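Local coordinates for exopolysaccharide biosynthesis protein (Pantoea stewartii subsp. stewartii DC283, PDB 6TGF), which probably modifies the glycans of the bacterial biofilm as an enzyme with a parallel beta-helix fold like that of bacteriophage tailspikes, at residues P542-L547 against K666-S671; I561-Q566 against G589-H594; S612-V617 against V629-A634. One frame throughout, in Å; residues are numbered along the deposited sequence.

All three contacts lie in the antiparallel beta region that follows the parallel beta-helix, about 50 to 55 Å from the chain centre. Contacts 1 and 3 belong to one five-stranded sheet, their centres about 9 Å apart, where strands 543-551 and 626-633 are neighbours. Contact 2, centred about 9 Å from contact 3 and about 16 Å from contact 1, belongs to a second five-stranded sheet. The sheets meet through aliphatic side chains, Ala591 CB touching Val614 CG2 at 3.5 Å. Along the chain, contact 1 encloses contact 2 and then contact 3. Contact 2 also faces a neighbouring subunit, and its Arg590 side chain lies about 4 Å from a bound 1,2-ethanediol, probably from the crystallisation liquor.

Contact 1. Residues P542-L547 against K666-S671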
ATOM      1  N   PRO B 542      -3.698 -42.009 -37.163  1.00 59.79           N
ATOM      2  CA  PRO B 542      -4.072 -40.597 -37.086  1.00 58.72           C
ATOM      3  C   PRO B 542      -5.356 -40.397 -36.266  1.00 57.93           C
ATOM      4  O   PRO B 542      -6.203 -41.274 -36.285  1.00 58.16           O
ATOM      5  CB  PRO B 542      -4.301 -40.177 -38.548  1.00 58.49           C
ATOM      6  CG  PRO B 542      -3.627 -41.257 -39.371  1.00 58.68           C
ATOM      7  CD  PRO B 542      -3.743 -42.518 -38.543  1.00 59.46           C
ATOM      8  N   VAL B 543      -5.469 -39.256 -35.577  1.00 56.55           N
ATOM      9  CA  VAL B 543      -6.612 -38.926 -34.671  1.00 56.17           C
ATOM     10  C   VAL B 543      -7.138 -37.531 -35.026  1.00 55.02           C
ATOM     11  O   VAL B 543      -6.315 -36.614 -35.211  1.00 54.32           O
ATOM     12  CB  VAL B 543      -6.195 -39.008 -33.189  1.00 56.44           C
ATOM     13  CG1 VAL B 543      -7.357 -38.707 -32.253  1.00 56.71           C
ATOM     14  CG2 VAL B 543      -5.582 -40.358 -32.850  1.00 56.95           C
ATOM     15  N   TRP B 544      -8.465 -37.391 -35.106  1.00 54.48           N
ATOM     16  CA  TRP B 544      -9.173 -36.110 -35.368  1.00 53.56           C
ATOM     17  C   TRP B 544      -9.299 -35.314 -34.064  1.00 52.95           C
ATOM     18  O   TRP B 544      -9.747 -35.897 -33.058  1.00 53.10           O
ATOM     19  CB  TRP B 544     -10.550 -36.362 -35.997  1.00 53.86           C
ATOM     20  CG  TRP B 544     -10.512 -36.596 -37.475  1.00 53.72           C
ATOM     21  CD1 TRP B 544     -10.694 -37.778 -38.132  1.00 53.89           C
ATOM     22  CD2 TRP B 544     -10.276 -35.605 -38.491  1.00 53.27           C
ATOM     23  NE1 TRP B 544     -10.589 -37.592 -39.483  1.00 53.67           N
ATOM     24  CE2 TRP B 544     -10.334 -36.270 -39.735  1.00 53.17           C
ATOM     25  CE3 TRP B 544     -10.024 -34.228 -38.473  1.00 52.70           C
ATOM     26  CZ2 TRP B 544     -10.148 -35.601 -40.943  1.00 52.74           C
ATOM     27  CZ3 TRP B 544      -9.840 -33.569 -39.668  1.00 52.37           C
ATOM     28  CH2 TRP B 544      -9.900 -34.248 -40.885  1.00 52.38           C
ATOM     29  N   TYR B 545      -8.911 -34.035 -34.096  1.00 52.10           N
ATOM     30  CA  TYR B 545      -9.108 -33.042 -33.007  1.00 51.53           C
ATOM     31  C   TYR B 545      -9.897 -31.847 -33.553  1.00 50.49           C
ATOM     32  O   TYR B 545      -9.674 -31.476 -34.723  1.00 49.91           O
ATOM     33  CB  TYR B 545      -7.766 -32.553 -32.453  1.00 51.40           C
ATOM     34  CG  TYR B 545      -7.081 -33.493 -31.493  1.00 51.97           C
ATOM     35  CD1 TYR B 545      -7.313 -33.418 -30.130  1.00 52.29           C
ATOM     36  CD2 TYR B 545      -6.182 -34.444 -31.942  1.00 52.39           C
ATOM     37  CE1 TYR B 545      -6.680 -34.270 -29.239  1.00 52.76           C
ATOM     38  CE2 TYR B 545      -5.541 -35.305 -31.066  1.00 52.93           C
ATOM     39  CZ  TYR B 545      -5.790 -35.219 -29.709  1.00 53.16           C
ATOM     40  OH  TYR B 545      -5.160 -36.064 -28.841  1.00 53.71           O
ATOM     41  N   GLU B 546     -10.789 -31.277 -32.738  1.00 49.73           N
ATOM     42  CA  GLU B 546     -11.322 -29.902 -32.928  1.00 48.94           C
ATOM     43  C   GLU B 546     -10.377 -28.944 -32.198  1.00 48.19           C
ATOM     44  O   GLU B 546     -10.283 -29.041 -30.959  1.00 48.08           O
ATOM     45  CB  GLU B 546     -12.753 -29.767 -32.405  1.00 49.20           C
ATOM     46  CG  GLU B 546     -13.392 -28.432 -32.752  1.00 48.93           C
ATOM     47  CD  GLU B 546     -14.817 -28.236 -32.262  1.00 49.26           C
ATOM     48  OE1 GLU B 546     -15.429 -29.222 -31.801  1.00 49.80           O
ATOM     49  OE2 GLU B 546     -15.312 -27.094 -32.341  1.00 48.91           O
ATOM     50  N   LEU B 547      -9.678 -28.080 -32.940  1.00 47.51           N
ATOM     51  CA  LEU B 547      -8.730 -27.087 -32.370  1.00 46.82           C
ATOM     52  C   LEU B 547      -9.527 -26.036 -31.593  1.00 46.59           C
ATOM     53  O   LEU B 547      -9.382 -25.982 -30.357  1.00 46.54           O
ATOM     54  CB  LEU B 547      -7.902 -26.447 -33.490  1.00 46.44           C
ATOM     55  CG  LEU B 547      -6.879 -27.357 -34.172  1.00 46.40           C
ATOM     56  CD1 LEU B 547      -6.047 -26.568 -35.169  1.00 46.09           C
ATOM     57  CD2 LEU B 547      -5.973 -28.039 -33.157  1.00 46.49           C
ATOM     58  N   LYS B 666     -10.463 -34.421 -28.744  1.00 53.97           N
ATOM     59  CA  LYS B 666     -10.716 -35.509 -29.728  1.00 55.22           C
ATOM     60  C   LYS B 666     -12.166 -35.414 -30.209  1.00 55.84           C
ATOM     61  O   LYS B 666     -13.077 -35.581 -29.377  1.00 56.18           O
ATOM     62  CB  LYS B 666     -10.430 -36.884 -29.117  1.00 56.31           C
ATOM     63  CG  LYS B 666      -8.959 -37.268 -29.081  1.00 56.74           C
ATOM     64  CD  LYS B 666      -8.639 -38.403 -28.135  1.00 57.72           C
ATOM     65  CE  LYS B 666      -7.167 -38.478 -27.791  1.00 57.93           C
ATOM     66  NZ  LYS B 666      -6.930 -39.268 -26.562  1.00 58.74           N
ATOM     67  N   ALA B 667     -12.358 -35.141 -31.503  1.00 56.18           N
ATOM     68  CA  ALA B 667     -13.678 -34.973 -32.153  1.00 56.84           C
ATOM     69  C   ALA B 667     -13.533 -35.156 -33.668  1.00 57.04           C
ATOM     70  O   ALA B 667     -12.733 -34.419 -34.273  1.00 56.33           O
ATOM     71  CB  ALA B 667     -14.238 -33.612 -31.818  1.00 56.60           C
ATOM     72  N   THR B 668     -14.274 -36.106 -34.246  1.00 58.25           N
ATOM     73  CA  THR B 668     -14.355 -36.339 -35.713  1.00 58.74           C
ATOM     74  C   THR B 668     -15.303 -35.303 -36.310  1.00 59.12           C
ATOM     75  O   THR B 668     -16.426 -35.159 -35.835  1.00 59.32           O
ATOM     76  CB  THR B 668     -14.820 -37.764 -36.040  1.00 59.26           C
ATOM     77  OG1 THR B 668     -14.248 -38.666 -35.091  1.00 59.50           O
ATOM     78  CG2 THR B 668     -14.444 -38.192 -37.441  1.00 59.14           C
ATOM     79  N   PRO B 669     -14.890 -34.544 -37.351  1.00 59.63           N
ATOM     80  CA  PRO B 669     -15.758 -33.526 -37.940  1.00 60.32           C
ATOM     81  C   PRO B 669     -16.974 -34.168 -38.623  1.00 61.72           C
ATOM     82  O   PRO B 669     -16.822 -35.225 -39.215  1.00 61.98           O
ATOM     83  CB  PRO B 669     -14.864 -32.800 -38.956  1.00 59.52           C
ATOM     84  CG  PRO B 669     -13.771 -33.797 -39.279  1.00 59.23           C
ATOM     85  CD  PRO B 669     -13.585 -34.624 -38.025  1.00 59.40           C
ATOM     86  N   ASP B 670     -18.136 -33.519 -38.508  1.00 63.07           N
ATOM     87  CA  ASP B 670     -19.422 -33.960 -39.112  1.00 64.18           C
ATOM     88  C   ASP B 670     -19.197 -34.178 -40.614  1.00 63.99           C
ATOM     89  O   ASP B 670     -18.487 -33.358 -41.221  1.00 63.51           O
ATOM     90  CB  ASP B 670     -20.530 -32.938 -38.836  1.00 64.73           C
ATOM     91  CG  ASP B 670     -21.917 -33.541 -38.701  1.00 65.74           C
ATOM     92  OD1 ASP B 670     -22.348 -34.239 -39.639  1.00 66.62           O
ATOM     93  OD2 ASP B 670     -22.552 -33.311 -37.653  1.00 66.02           O
ATOM     94  N   SER B 671     -19.778 -35.242 -41.180  1.00 64.49           N
ATOM     95  CA  SER B 671     -19.644 -35.645 -42.608  1.00 64.35           C
ATOM     96  C   SER B 671     -19.889 -34.452 -43.544  1.00 63.83           C
ATOM     97  O   SER B 671     -19.306 -34.444 -44.644  1.00 63.42           O
ATOM     98  CB  SER B 671     -20.568 -36.792 -42.932  1.00 65.16           C
ATOM     99  OG  SER B 671     -20.077 -38.008 -42.395  1.00 65.38           O
TER
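Where strand 543-551 loses its edge neighbour, the segment 666-671 peels off and runs across the sheet, packing on Trp544 and Tyr545 as it goes. The last strand-like pairing is Tyr545 with Lys666, an antiparallel non-hydrogen-bonded pair whose side chains leave the backbone in diverging directions. Just beyond it Ala667 N donates to Trp544 O at 3.1 Å, while Lys666 CA brings a CA-H...O contact to the same oxygen.

The indole then becomes the floor for the departing chain. Pro669 CD sits over one face, 3.5 Å from Trp544 CD2 and displaced toward the rim, a CH-pi contact with the five-membered ring. Pro669 CG comes 3.9 Å from Trp544 CE3 of the six-membered ring. Trp544 CG stands beside its own backbone N, anti to the carbonyl carbon (chi1 -82°), which lays the indole under Pro669. Thr668 adds its methyl, CG2 meeting Trp544 CD1 at 3.8 Å obliquely.

On the other side of the strand the end of Tyr545 comes back beside the long arm of Lys666. Lys666 CG lies over one face of the phenol, 4.1 Å from the Tyr545 ring centroid, and Lys666 CE reaches Tyr545 OH at 3.3 Å; Val543 CG1 touches Lys666 CG at 3.8 Å. Beneath Tyr545 lies Leu535 of strand 534-537, in the facing sheet, whereas Trp544 also rests on Arg632 and Arg618. A segment leaving edge strand 659-664 and crossing to strand 674-675 at the opposite edge is a crossover over the outer face of a beta-sandwich sheet.

Contact 2. Residues I561-Q566 against G589-H594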
ATOM      1  N   ILE B 561      -3.279 -20.489 -38.208  1.00 38.26           N
ATOM      2  CA  ILE B 561      -3.001 -21.459 -37.107  1.00 38.30           C
ATOM      3  C   ILE B 561      -1.764 -22.275 -37.490  1.00 38.41           C
ATOM      4  O   ILE B 561      -1.871 -23.120 -38.404  1.00 38.61           O
ATOM      5  CB  ILE B 561      -4.218 -22.365 -36.836  1.00 38.44           C
ATOM      6  CG1 ILE B 561      -5.430 -21.562 -36.355  1.00 38.45           C
ATOM      7  CG2 ILE B 561      -3.859 -23.477 -35.859  1.00 38.60           C
ATOM      8  CD1 ILE B 561      -6.744 -22.294 -36.501  1.00 38.75           C
ATOM      9  N   GLU B 562      -0.637 -22.016 -36.820  1.00 38.28           N
ATOM     10  CA  GLU B 562       0.620 -22.797 -36.957  1.00 38.43           C
ATOM     11  C   GLU B 562       0.564 -23.983 -35.988  1.00 38.93           C
ATOM     12  O   GLU B 562       0.564 -23.743 -34.766  1.00 38.91           O
ATOM     13  CB  GLU B 562       1.835 -21.915 -36.669  1.00 38.22           C
ATOM     14  CG  GLU B 562       3.155 -22.664 -36.703  1.00 38.21           C
ATOM     15  CD  GLU B 562       4.361 -21.835 -36.300  1.00 38.03           C
ATOM     16  OE1 GLU B 562       5.466 -22.400 -36.235  1.00 38.10           O
ATOM     17  OE2 GLU B 562       4.190 -20.628 -36.042  1.00 37.91           O
ATOM     18  N   VAL B 563       0.501 -25.207 -36.521  1.00 39.68           N
ATOM     19  CA  VAL B 563       0.685 -26.469 -35.745  1.00 40.49           C
ATOM     20  C   VAL B 563       2.184 -26.784 -35.741  1.00 41.16           C
ATOM     21  O   VAL B 563       2.649 -27.476 -36.668  1.00 41.22           O
ATOM     22  CB  VAL B 563      -0.147 -27.633 -36.319  1.00 40.49           C
ATOM     23  CG1 VAL B 563       0.027 -28.911 -35.509  1.00 40.63           C
ATOM     24  CG2 VAL B 563      -1.621 -27.272 -36.425  1.00 40.61           C
ATOM     25  N   PHE B 564       2.908 -26.259 -34.748  1.00 41.92           N
ATOM     26  CA  PHE B 564       4.373 -26.438 -34.581  1.00 42.72           C
ATOM     27  C   PHE B 564       4.647 -27.804 -33.948  1.00 43.76           C
ATOM     28  O   PHE B 564       3.897 -28.199 -33.039  1.00 44.05           O
ATOM     29  CB  PHE B 564       4.968 -25.308 -33.740  1.00 42.61           C
ATOM     30  CG  PHE B 564       6.448 -25.444 -33.492  1.00 42.77           C
ATOM     31  CD1 PHE B 564       7.354 -25.237 -34.520  1.00 42.80           C
ATOM     32  CD2 PHE B 564       6.934 -25.797 -32.242  1.00 42.98           C
ATOM     33  CE1 PHE B 564       8.717 -25.372 -34.300  1.00 42.91           C
ATOM     34  CE2 PHE B 564       8.297 -25.929 -32.025  1.00 43.15           C
ATOM     35  CZ  PHE B 564       9.186 -25.717 -33.055  1.00 43.07           C
ATOM     36  N   GLY B 565       5.706 -28.478 -34.408  1.00 44.85           N
ATOM     37  CA  GLY B 565       6.054 -29.864 -34.039  1.00 46.08           C
ATOM     38  C   GLY B 565       5.983 -30.775 -35.251  1.00 47.02           C
ATOM     39  O   GLY B 565       5.612 -30.278 -36.331  1.00 47.21           O
ATOM     40  N   GLN B 566       6.308 -32.061 -35.087  1.00 48.48           N
ATOM     41  CA  GLN B 566       6.440 -33.018 -36.219  1.00 49.55           C
ATOM     42  C   GLN B 566       5.819 -34.376 -35.870  1.00 50.75           C
ATOM     43  O   GLN B 566       5.577 -34.638 -34.674  1.00 51.20           O
ATOM     44  CB  GLN B 566       7.913 -33.191 -36.590  1.00 49.67           C
ATOM     45  CG  GLN B 566       8.734 -33.917 -35.535  1.00 50.09           C
ATOM     46  CD  GLN B 566      10.017 -34.462 -36.111  1.00 50.50           C
ATOM     47  OE1 GLN B 566      10.999 -33.743 -36.272  1.00 50.71           O
ATOM     48  NE2 GLN B 566      10.015 -35.748 -36.421  1.00 50.91           N
ATOM     49  N   GLY B 589       9.547 -29.682 -38.538  1.00 47.63           N
ATOM     50  CA  GLY B 589       8.288 -29.740 -39.306  1.00 46.38           C
ATOM     51  C   GLY B 589       7.194 -28.908 -38.664  1.00 45.17           C
ATOM     52  O   GLY B 589       7.406 -28.413 -37.537  1.00 45.03           O
ATOM     53  N   ARG B 590       6.065 -28.764 -39.364  1.00 43.85           N
ATOM     54  CA  ARG B 590       4.875 -27.987 -38.925  1.00 42.83           C
ATOM     55  C   ARG B 590       3.783 -28.078 -39.997  1.00 42.36           C
ATOM     56  O   ARG B 590       4.112 -28.422 -41.149  1.00 42.30           O
ATOM     57  CB  ARG B 590       5.238 -26.516 -38.691  1.00 42.31           C
ATOM     58  CG  ARG B 590       5.969 -25.865 -39.857  1.00 41.99           C
ATOM     59  CD  ARG B 590       5.872 -24.353 -39.858  1.00 41.62           C
ATOM     60  NE  ARG B 590       6.406 -23.750 -38.644  1.00 41.54           N
ATOM     61  CZ  ARG B 590       7.697 -23.564 -38.376  1.00 41.35           C
ATOM     62  NH1 ARG B 590       8.631 -23.944 -39.233  1.00 41.37           N
ATOM     63  NH2 ARG B 590       8.050 -22.999 -37.234  1.00 41.36           N
ATOM     64  N   ALA B 591       2.540 -27.772 -39.617  1.00 41.74           N
ATOM     65  CA  ALA B 591       1.395 -27.541 -40.530  1.00 41.04           C
ATOM     66  C   ALA B 591       0.902 -26.103 -40.341  1.00 40.31           C
ATOM     67  O   ALA B 591       0.713 -25.693 -39.183  1.00 40.48           O
ATOM     68  CB  ALA B 591       0.302 -28.546 -40.263  1.00 41.18           C
ATOM     69  N   VAL B 592       0.719 -25.369 -41.441  1.00 39.70           N
ATOM     70  CA  VAL B 592       0.280 -23.941 -41.445  1.00 39.38           C
ATOM     71  C   VAL B 592      -1.131 -23.873 -42.042  1.00 39.49           C
ATOM     72  O   VAL B 592      -1.266 -24.090 -43.260  1.00 39.34           O
ATOM     73  CB  VAL B 592       1.279 -23.058 -42.218  1.00 38.96           C
ATOM     74  CG1 VAL B 592       0.859 -21.596 -42.231  1.00 38.78           C
ATOM     75  CG2 VAL B 592       2.691 -23.200 -41.669  1.00 38.96           C
ATOM     76  N   ILE B 593      -2.135 -23.585 -41.205  1.00 39.55           N
ATOM     77  CA  ILE B 593      -3.580 -23.538 -41.582  1.00 39.74           C
ATOM     78  C   ILE B 593      -4.005 -22.074 -41.731  1.00 39.78           C
ATOM     79  O   ILE B 593      -3.919 -21.333 -40.734  1.00 39.54           O
ATOM     80  CB  ILE B 593      -4.442 -24.275 -40.537  1.00 39.85           C
ATOM     81  CG1 ILE B 593      -4.019 -25.739 -40.386  1.00 39.96           C
ATOM     82  CG2 ILE B 593      -5.925 -24.150 -40.864  1.00 40.01           C
ATOM     83  CD1 ILE B 593      -4.487 -26.385 -39.105  1.00 40.18           C
ATOM     84  N   HIS B 594      -4.460 -21.689 -42.928  1.00 40.10           N
ATOM     85  CA  HIS B 594      -5.005 -20.342 -43.241  1.00 40.47           C
ATOM     86  C   HIS B 594      -6.535 -20.395 -43.200  1.00 40.86           C
ATOM     87  O   HIS B 594      -7.107 -21.348 -43.761  1.00 40.79           O
ATOM     88  CB  HIS B 594      -4.484 -19.847 -44.596  1.00 40.54           C
ATOM     89  CG  HIS B 594      -2.997 -19.889 -44.710  1.00 40.67           C
ATOM     90  ND1 HIS B 594      -2.335 -20.917 -45.353  1.00 40.79           N
ATOM     91  CD2 HIS B 594      -2.044 -19.046 -44.261  1.00 40.69           C
ATOM     92  CE1 HIS B 594      -1.037 -20.699 -45.300  1.00 40.75           C
ATOM     93  NE2 HIS B 594      -0.833 -19.557 -44.635  1.00 40.76           N
TER
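Arg590 reaches across from strand 589-597 to Glu562 on strand 558-564, and its side chain can be followed atom by atom. CB starts 3.4 Å from Val563 O. CG stands between the backbone N and the carbonyl carbon (chi1 51°), and a bend at chi3 swings the head over the neighbouring strand, with CD 4.1 Å from Glu562 OE1. NE then donates to that oxygen at 2.9 Å and NH2 to the same Glu562 OE1 at 2.8 Å: a side-on salt bridge with both N-H groups on one atom, which lies nearly in the guanidinium plane. The carboxylate is turned 52° from that plane. NH2 also approaches Phe564 CD1, 3.6 Å away, obliquely.

Neither charge stops there. Arg590 NH2 bridges to Glu560 of the second subunit and NH1 to Glu609 of its own chain, while Glu562 OE2 meets Lys645 of the second subunit. With Arg590 and Glu562 buried, these partners probably fix the rotation of the guanidinium.

Behind it the backbones form a regular ladder in which Ile561 pairs with Ile593 and Val563 with Ala591, each through two N-H...O bonds. The opposite face is aliphatic, with Val563 CG2 4.0 Å from Ile593 CD1, and packs on Val614 and Val617. A face carrying the Arg590-Glu562 pair beside Phe564 and Val592, reached by a second subunit, and a greasy face turned inward mark an antiparallel beta-sandwich sheet at an oligomer interface.

Contact 3. Residues S612-V617 against V629-A634; sequences SPVLDV and VFIRLA
Leu615 CD1 comes to the guanidinium of Arg632 obliquely, 4.4 Å from Arg632 NH1, and Trp544 of strand 543-551 packs against the same arginine. The side chains of Asp616 and Arg632 run side by side, their flat ends turned 59° apart. Asp616 CB and Arg632 CB touch at 3.7 Å, yet the charged ends stay separate, with Asp616 OD2 5.0 Å from Arg632 NH1, so any attraction between them is probably a long-range one. The ring of Phe630 leads away from segment 612-617 and packs on Pro669 and Glu546.

Three backbone bonds hold the two segments together. Ala634 N donates to Pro613 O at 2.7 Å, Leu615 N to Arg632 O, and Arg632 N to Asp616 O. The strand turns a corner at Leu615, where Leu615 CG lies 4.1 Å from Ala634 CB. Before the corner, Ser612 OG reaches forward to donate to Val614 O at 2.7 Å, in the carbonyl plane and on a lone pair.

The other face is apolar. Ile631 has CG1 between its backbone N and carbonyl carbon (chi1 62°), which sends Ile631 CD1 to Val614 CG2 at 4.0 Å, the two side chains crossing at about a right angle. The Ile631 CG2 branch meets Val617 CG2 at 4.2 Å. These aliphatic groups continue onto Ala591, Ile593 and Trp606 of the facing sheet. With strands 614-620 and 626-633 consecutive and antiparallel, this is a beta-hairpin, kinked at one end, whose inner face fills the core of a beta-sandwich.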
ATOM      1  N   SER B 612       5.339 -33.468 -41.346  1.00 44.95           N
ATOM      2  CA  SER B 612       4.080 -32.765 -40.974  1.00 45.15           C
ATOM      3  C   SER B 612       3.403 -33.461 -39.794  1.00 45.88           C
ATOM      4  O   SER B 612       3.299 -34.684 -39.775  1.00 46.23           O
ATOM      5  CB  SER B 612       3.144 -32.677 -42.150  1.00 44.84           C
ATOM      6  OG  SER B 612       1.968 -31.959 -41.807  1.00 44.61           O
ATOM      7  N   PRO B 613       2.924 -32.705 -38.779  1.00 46.45           N
ATOM      8  CA  PRO B 613       2.105 -33.279 -37.710  1.00 47.12           C
ATOM      9  C   PRO B 613       0.633 -33.472 -38.111  1.00 47.78           C
ATOM     10  O   PRO B 613      -0.078 -34.126 -37.370  1.00 48.13           O
ATOM     11  CB  PRO B 613       2.237 -32.239 -36.587  1.00 46.90           C
ATOM     12  CG  PRO B 613       2.402 -30.923 -37.321  1.00 46.41           C
ATOM     13  CD  PRO B 613       3.160 -31.265 -38.587  1.00 46.28           C
ATOM     14  N   VAL B 614       0.221 -32.914 -39.258  1.00 48.19           N
ATOM     15  CA  VAL B 614      -1.190 -32.908 -39.753  1.00 48.78           C
ATOM     16  C   VAL B 614      -1.248 -33.615 -41.114  1.00 49.43           C
ATOM     17  O   VAL B 614      -0.363 -33.358 -41.953  1.00 49.22           O
ATOM     18  CB  VAL B 614      -1.733 -31.467 -39.838  1.00 48.41           C
ATOM     19  CG1 VAL B 614      -3.118 -31.404 -40.466  1.00 48.30           C
ATOM     20  CG2 VAL B 614      -1.737 -30.793 -38.474  1.00 48.27           C
ATOM     21  N   LEU B 615      -2.264 -34.465 -41.313  1.00 50.68           N
ATOM     22  CA  LEU B 615      -2.531 -35.206 -42.579  1.00 51.36           C
ATOM     23  C   LEU B 615      -3.683 -34.544 -43.345  1.00 51.97           C
ATOM     24  O   LEU B 615      -3.575 -34.434 -44.581  1.00 52.36           O
ATOM     25  CB  LEU B 615      -2.879 -36.661 -42.251  1.00 51.69           C
ATOM     26  CG  LEU B 615      -1.792 -37.475 -41.549  1.00 51.88           C
ATOM     27  CD1 LEU B 615      -2.251 -38.911 -41.351  1.00 52.37           C
ATOM     28  CD2 LEU B 615      -0.482 -37.443 -42.321  1.00 51.52           C
ATOM     29  N   ASP B 616      -4.746 -34.145 -42.638  1.00 52.71           N
ATOM     30  CA  ASP B 616      -5.989 -33.566 -43.218  1.00 53.32           C
ATOM     31  C   ASP B 616      -6.448 -32.378 -42.366  1.00 53.32           C
ATOM     32  O   ASP B 616      -6.108 -32.337 -41.166  1.00 53.47           O
ATOM     33  CB  ASP B 616      -7.101 -34.616 -43.310  1.00 54.20           C
ATOM     34  CG  ASP B 616      -7.057 -35.458 -44.573  1.00 54.70           C
ATOM     35  OD1 ASP B 616      -7.279 -34.891 -45.663  1.00 54.92           O
ATOM     36  OD2 ASP B 616      -6.803 -36.673 -44.456  1.00 55.33           O
ATOM     37  N   VAL B 617      -7.194 -31.454 -42.979  1.00 53.24           N
ATOM     38  CA  VAL B 617      -7.855 -30.298 -42.305  1.00 53.14           C
ATOM     39  C   VAL B 617      -9.277 -30.168 -42.862  1.00 53.43           C
ATOM     40  O   VAL B 617      -9.422 -30.111 -44.100  1.00 53.52           O
ATOM     41  CB  VAL B 617      -7.058 -28.993 -42.501  1.00 52.56           C
ATOM     42  CG1 VAL B 617      -7.779 -27.788 -41.916  1.00 52.45           C
ATOM     43  CG2 VAL B 617      -5.654 -29.096 -41.931  1.00 52.32           C
ATOM     44  N   VAL B 629     -12.448 -25.263 -36.668  1.00 48.69           N
ATOM     45  CA  VAL B 629     -11.306 -25.874 -37.413  1.00 48.34           C
ATOM     46  C   VAL B 629     -10.979 -27.229 -36.777  1.00 48.40           C
ATOM     47  O   VAL B 629     -10.740 -27.264 -35.555  1.00 48.31           O
ATOM     48  CB  VAL B 629     -10.078 -24.942 -37.428  1.00 47.84           C
ATOM     49  CG1 VAL B 629      -8.890 -25.570 -38.146  1.00 47.61           C
ATOM     50  CG2 VAL B 629     -10.409 -23.589 -38.039  1.00 47.66           C
ATOM     51  N   PHE B 630     -10.983 -28.294 -37.586  1.00 48.61           N
ATOM     52  CA  PHE B 630     -10.580 -29.673 -37.206  1.00 48.88           C
ATOM     53  C   PHE B 630      -9.278 -30.028 -37.933  1.00 48.93           C
ATOM     54  O   PHE B 630      -9.102 -29.594 -39.089  1.00 48.75           O
ATOM     55  CB  PHE B 630     -11.682 -30.677 -37.553  1.00 49.05           C
ATOM     56  CG  PHE B 630     -12.971 -30.504 -36.788  1.00 49.17           C
ATOM     57  CD1 PHE B 630     -13.856 -29.488 -37.111  1.00 49.04           C
ATOM     58  CD2 PHE B 630     -13.307 -31.369 -35.757  1.00 49.43           C
ATOM     59  CE1 PHE B 630     -15.044 -29.332 -36.412  1.00 49.37           C
ATOM     60  CE2 PHE B 630     -14.497 -31.214 -35.062  1.00 49.77           C
ATOM     61  CZ  PHE B 630     -15.362 -30.195 -35.389  1.00 49.77           C
ATOM     62  N   ILE B 631      -8.395 -30.781 -37.271  1.00 49.54           N
ATOM     63  CA  ILE B 631      -7.130 -31.308 -37.866  1.00 49.90           C
ATOM     64  C   ILE B 631      -7.043 -32.814 -37.587  1.00 50.81           C
ATOM     65  O   ILE B 631      -7.344 -33.229 -36.449  1.00 50.74           O
ATOM     66  CB  ILE B 631      -5.891 -30.544 -37.348  1.00 49.60           C
ATOM     67  CG1 ILE B 631      -5.701 -30.663 -35.833  1.00 49.69           C
ATOM     68  CG2 ILE B 631      -5.944 -29.088 -37.784  1.00 49.22           C
ATOM     69  CD1 ILE B 631      -4.274 -30.446 -35.381  1.00 49.50           C
ATOM     70  N   ARG B 632      -6.675 -33.595 -38.605  1.00 51.93           N
ATOM     71  CA  ARG B 632      -6.359 -35.041 -38.478  1.00 53.04           C
ATOM     72  C   ARG B 632      -4.893 -35.159 -38.052  1.00 52.98           C
ATOM     73  O   ARG B 632      -4.013 -35.179 -38.935  1.00 52.51           O
ATOM     74  CB  ARG B 632      -6.644 -35.782 -39.789  1.00 53.62           C
ATOM     75  CG  ARG B 632      -6.587 -37.298 -39.665  1.00 54.34           C
ATOM     76  CD  ARG B 632      -7.331 -38.011 -40.778  1.00 54.78           C
ATOM     77  NE  ARG B 632      -7.840 -39.300 -40.326  1.00 55.60           N
ATOM     78  CZ  ARG B 632      -7.330 -40.492 -40.636  1.00 56.21           C
ATOM     79  NH1 ARG B 632      -6.277 -40.596 -41.429  1.00 56.07           N
ATOM     80  NH2 ARG B 632      -7.886 -41.588 -40.150  1.00 56.89           N
ATOM     81  N   LEU B 633      -4.655 -35.193 -36.739  1.00 53.55           N
ATOM     82  CA  LEU B 633      -3.300 -35.243 -36.133  1.00 53.85           C
ATOM     83  C   LEU B 633      -2.636 -36.567 -36.533  1.00 54.21           C
ATOM     84  O   LEU B 633      -3.263 -37.624 -36.328  1.00 54.79           O
ATOM     85  CB  LEU B 633      -3.429 -35.094 -34.613  1.00 54.15           C
ATOM     86  CG  LEU B 633      -2.167 -34.663 -33.868  1.00 54.17           C
ATOM     87  CD1 LEU B 633      -1.644 -33.325 -34.376  1.00 53.76           C
ATOM     88  CD2 LEU B 633      -2.419 -34.592 -32.372  1.00 54.60           C
ATOM     89  N   ALA B 634      -1.429 -36.495 -37.106  1.00 54.15           N
ATOM     90  CA  ALA B 634      -0.676 -37.630 -37.691  1.00 54.63           C
ATOM     91  C   ALA B 634      -0.419 -38.707 -36.632  1.00 55.32           C
ATOM     92  O   ALA B 634      -0.555 -38.412 -35.432  1.00 55.27           O
ATOM     93  CB  ALA B 634       0.624 -37.136 -38.278  1.00 54.42           C
TER